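Local coordinates for branched-chain-amino-acid aminotransferase (Deinococcus radiodurans, PDB 3UZO), which probably transfers the amino group between branched-chain amino acids and 2-oxoglutarate, using pyridoxal 5'-phosphate as cofactor, at residues G139-V151 and P161-G173. Numbering follows the deposited sequence.
Sequences GGSLYLRPFVIGV and PEFIFSVFCVPVG. With GLU (glutamic acid), chain D.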
# COMPACT_ATOMS: atom_id res chain seq x y z
N GLY A 139 -25.02 22.07 -6.20
CA GLY A 139 -24.79 20.99 -5.27
C GLY A 139 -23.32 20.67 -5.07
O GLY A 139 -22.97 19.53 -4.78
N GLY A 140 -22.45 21.67 -5.20
CA GLY A 140 -21.02 21.44 -5.04
C GLY A 140 -20.52 21.61 -3.62
O GLY A 140 -21.26 22.03 -2.73
N SER A 141 -19.26 21.28 -3.39
CA SER A 141 -18.70 21.41 -2.06
C SER A 141 -17.21 21.63 -2.23
O SER A 141 -16.68 21.53 -3.34
CB SER A 141 -18.96 20.14 -1.24
OG SER A 141 -18.35 19.01 -1.85
N LEU A 142 -16.54 21.96 -1.13
CA LEU A 142 -15.10 22.16 -1.16
C LEU A 142 -14.52 20.93 -0.47
O LEU A 142 -14.66 20.77 0.75
CB LEU A 142 -14.71 23.43 -0.40
CG LEU A 142 -13.21 23.76 -0.45
CD1 LEU A 142 -12.74 23.81 -1.90
CD2 LEU A 142 -12.94 25.09 0.26
N TYR A 143 -13.90 20.06 -1.26
CA TYR A 143 -13.31 18.83 -0.74
C TYR A 143 -11.94 19.08 -0.13
O TYR A 143 -11.10 19.72 -0.75
CB TYR A 143 -13.16 17.80 -1.85
CG TYR A 143 -12.68 16.44 -1.38
CD1 TYR A 143 -13.58 15.51 -0.84
CD2 TYR A 143 -11.34 16.08 -1.48
CE1 TYR A 143 -13.15 14.24 -0.44
CE2 TYR A 143 -10.90 14.81 -1.08
CZ TYR A 143 -11.81 13.90 -0.57
OH TYR A 143 -11.38 12.64 -0.22
N LEU A 144 -11.73 18.55 1.07
CA LEU A 144 -10.46 18.69 1.77
C LEU A 144 -9.72 17.37 1.77
O LEU A 144 -10.32 16.31 2.03
CB LEU A 144 -10.70 19.15 3.21
CG LEU A 144 -11.20 20.59 3.29
CD1 LEU A 144 -12.06 20.79 4.52
CD2 LEU A 144 -9.99 21.53 3.30
N ARG A 145 -8.42 17.42 1.50
CA ARG A 145 -7.59 16.23 1.47
C ARG A 145 -6.38 16.31 2.39
O ARG A 145 -5.29 16.73 1.99
CB ARG A 145 -7.13 15.93 0.03
CG ARG A 145 -6.06 14.85 -0.10
CD ARG A 145 -6.47 13.55 0.59
NE ARG A 145 -7.70 12.99 0.03
CZ ARG A 145 -7.75 12.29 -1.09
NH1 ARG A 145 -6.65 12.05 -1.79
NH2 ARG A 145 -8.92 11.81 -1.52
N PRO A 146 -6.57 15.94 3.67
CA PRO A 146 -5.48 15.96 4.65
C PRO A 146 -4.71 14.66 4.40
O PRO A 146 -5.33 13.64 4.07
CB PRO A 146 -6.19 15.91 6.00
CG PRO A 146 -7.62 16.33 5.69
CD PRO A 146 -7.86 15.73 4.34
N PHE A 147 -3.39 14.69 4.54
CA PHE A 147 -2.62 13.47 4.35
C PHE A 147 -1.29 13.55 5.08
O PHE A 147 -0.78 14.63 5.36
CB PHE A 147 -2.41 13.15 2.86
CG PHE A 147 -1.54 14.13 2.12
CD1 PHE A 147 -0.19 13.86 1.93
CD2 PHE A 147 -2.08 15.28 1.57
CE1 PHE A 147 0.62 14.73 1.18
CE2 PHE A 147 -1.29 16.16 0.82
CZ PHE A 147 0.06 15.88 0.62
N VAL A 148 -0.77 12.38 5.43
CA VAL A 148 0.50 12.25 6.15
C VAL A 148 1.36 11.25 5.39
O VAL A 148 0.90 10.18 5.02
CB VAL A 148 0.28 11.74 7.60
CG1 VAL A 148 1.62 11.62 8.33
CG2 VAL A 148 -0.65 12.70 8.35
N ILE A 149 2.62 11.62 5.17
CA ILE A 149 3.55 10.77 4.45
C ILE A 149 4.90 10.74 5.15
O ILE A 149 5.33 11.74 5.72
CB ILE A 149 3.79 11.30 3.01
CG1 ILE A 149 4.15 12.79 3.05
CG2 ILE A 149 2.54 11.07 2.16
CD1 ILE A 149 4.50 13.40 1.71
N GLY A 150 5.54 9.57 5.11
CA GLY A 150 6.86 9.42 5.71
C GLY A 150 7.90 9.95 4.73
O GLY A 150 7.86 9.60 3.54
N VAL A 151 8.82 10.78 5.20
CA VAL A 151 9.84 11.34 4.33
C VAL A 151 11.24 11.28 4.93
O VAL A 151 11.44 10.69 6.00
CB VAL A 151 9.51 12.80 3.97
CG1 VAL A 151 8.13 12.87 3.30
CG2 VAL A 151 9.55 13.66 5.21
N PRO A 161 12.12 8.73 9.27
CA PRO A 161 12.73 9.56 10.31
C PRO A 161 11.99 10.89 10.43
O PRO A 161 12.08 11.59 11.44
CB PRO A 161 14.16 9.75 9.81
CG PRO A 161 13.96 9.82 8.32
CD PRO A 161 12.99 8.68 8.08
N GLU A 162 11.26 11.24 9.37
CA GLU A 162 10.50 12.48 9.34
C GLU A 162 9.17 12.28 8.62
O GLU A 162 8.98 11.29 7.91
CB GLU A 162 11.31 13.58 8.63
CG GLU A 162 12.67 13.84 9.24
CD GLU A 162 13.39 14.99 8.57
OE1 GLU A 162 14.61 15.13 8.79
OE2 GLU A 162 12.73 15.76 7.84
N PHE A 163 8.25 13.21 8.83
CA PHE A 163 6.95 13.12 8.19
C PHE A 163 6.43 14.48 7.80
O PHE A 163 6.85 15.52 8.32
CB PHE A 163 5.92 12.47 9.13
CG PHE A 163 6.35 11.13 9.67
CD1 PHE A 163 7.24 11.04 10.73
CD2 PHE A 163 5.87 9.96 9.08
CE1 PHE A 163 7.66 9.80 11.20
CE2 PHE A 163 6.29 8.71 9.55
CZ PHE A 163 7.19 8.63 10.61
N ILE A 164 5.50 14.48 6.85
CA ILE A 164 4.86 15.69 6.40
C ILE A 164 3.35 15.50 6.56
O ILE A 164 2.82 14.41 6.32
CB ILE A 164 5.17 16.00 4.92
CG1 ILE A 164 6.58 16.60 4.80
CG2 ILE A 164 4.11 16.92 4.35
CD1 ILE A 164 6.97 16.95 3.37
N PHE A 165 2.68 16.55 7.01
CA PHE A 165 1.23 16.55 7.15
C PHE A 165 0.80 17.72 6.30
O PHE A 165 1.29 18.83 6.48
CB PHE A 165 0.78 16.79 8.59
CG PHE A 165 -0.68 17.17 8.71
CD1 PHE A 165 -1.66 16.39 8.12
CD2 PHE A 165 -1.06 18.28 9.46
CE1 PHE A 165 -3.01 16.70 8.26
CE2 PHE A 165 -2.42 18.61 9.61
CZ PHE A 165 -3.39 17.82 9.01
N SER A 166 -0.13 17.48 5.38
CA SER A 166 -0.58 18.55 4.51
C SER A 166 -2.07 18.46 4.25
O SER A 166 -2.66 17.38 4.35
CB SER A 166 0.19 18.49 3.18
OG SER A 166 -0.19 19.52 2.28
N VAL A 167 -2.67 19.60 3.95
CA VAL A 167 -4.09 19.65 3.63
C VAL A 167 -4.31 20.60 2.47
O VAL A 167 -3.96 21.78 2.56
CB VAL A 167 -4.98 20.16 4.81
CG1 VAL A 167 -6.47 20.03 4.42
CG2 VAL A 167 -4.72 19.36 6.08
N PHE A 168 -4.85 20.08 1.36
CA PHE A 168 -5.17 20.93 0.22
C PHE A 168 -6.65 20.72 -0.05
O PHE A 168 -7.25 19.75 0.44
CB PHE A 168 -4.30 20.63 -1.01
CG PHE A 168 -4.52 19.27 -1.63
CD1 PHE A 168 -5.55 19.07 -2.55
CD2 PHE A 168 -3.65 18.22 -1.35
CE1 PHE A 168 -5.71 17.83 -3.19
CE2 PHE A 168 -3.81 16.97 -1.98
CZ PHE A 168 -4.83 16.78 -2.90
N CYS A 169 -7.26 21.64 -0.78
CA CYS A 169 -8.68 21.52 -1.08
C CYS A 169 -8.94 21.62 -2.57
O CYS A 169 -8.12 22.14 -3.32
CB CYS A 169 -9.48 22.59 -0.33
SG CYS A 169 -9.13 24.29 -0.84
N VAL A 170 -10.09 21.10 -2.99
CA VAL A 170 -10.49 21.09 -4.39
C VAL A 170 -12.01 21.20 -4.48
O VAL A 170 -12.73 20.41 -3.87
CB VAL A 170 -10.08 19.75 -5.08
CG1 VAL A 170 -10.49 19.77 -6.57
CG2 VAL A 170 -8.59 19.52 -4.94
N PRO A 171 -12.52 22.20 -5.21
CA PRO A 171 -13.98 22.31 -5.32
C PRO A 171 -14.45 21.10 -6.12
O PRO A 171 -13.81 20.74 -7.12
CB PRO A 171 -14.17 23.62 -6.08
CG PRO A 171 -12.94 23.66 -6.97
CD PRO A 171 -11.84 23.23 -6.02
N VAL A 172 -15.53 20.45 -5.70
CA VAL A 172 -16.01 19.27 -6.41
C VAL A 172 -17.52 19.15 -6.46
O VAL A 172 -18.24 19.79 -5.69
CB VAL A 172 -15.51 17.95 -5.76
CG1 VAL A 172 -14.00 17.98 -5.58
CG2 VAL A 172 -16.20 17.75 -4.41
N GLY A 173 -17.99 18.32 -7.39
CA GLY A 173 -19.41 18.05 -7.53
C GLY A 173 -19.60 16.57 -7.23
O GLY A 173 -19.11 16.07 -6.21
N GLU D . -10.82 9.12 -0.59
CA GLU D . -11.61 8.68 -1.77
C GLU D . -10.84 8.94 -3.05
O GLU D . -11.17 8.30 -4.07
CB GLU D . -12.94 9.42 -1.84
CG GLU D . -14.01 8.84 -0.95
CD GLU D . -15.36 9.46 -1.20
OE1 GLU D . -15.70 9.67 -2.39
OE2 GLU D . -16.08 9.72 -0.22
OXT GLU D . -9.92 9.78 -3.00
O HOH W 1 -19.97 17.60 -3.69
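From Ser141–Val172 to Val151–Glu162, strands 141-151 and 162-172 run antiparallel with their axes 153° apart, joined by a ladder of backbone hydrogen bonds that weakens at Phe168 N to Arg145 O (3.4 Å) and at the Glu162 end. They form a long beta hairpin within the antiparallel sheet of this class-IV aminotransferase, flanked by strands 74-83 and 39-45.

On the face carrying Arg145, the side chains of Arg145 and Phe168 run side by side. CB of Arg145 sits over the Phe168 ring, 4.0 Å from its centroid, a CH-pi contact offset toward the rim, and CG lies 3.6 Å from Phe168 CZ. With CG anti to the backbone N (chi1 170°) and bends at the next two bonds, the arginine chain leads away from the partner strand to the bound glutamate. The Phe147 and Phe168 side chains cross at about a right angle and their rings meet edge against edge, Phe147 CE2 3.8 Å from Phe168 CD2; Phe147 also rests on Ser166 CB. His70 of the second subunit meets the Phe147 ring, so this face borders the dimer interface.

The other face is apolar. Leu144 CD2 touches both Cys169 CB and Val167 CG1, and Pro146 CB packs on Val167 CG2; helix 115-128 closes over this cluster.

In the pocket, Arg145 NH2 donates to OXT of the glutamate at 2.7 Å; a weak bond reaches Tyr71 OH of the second subunit, which also holds this glutamate. Nearly in the guanidinium plane, NH2 also donates to Tyr143 OH at 2.9 Å, with an N-H...O angle of 168°.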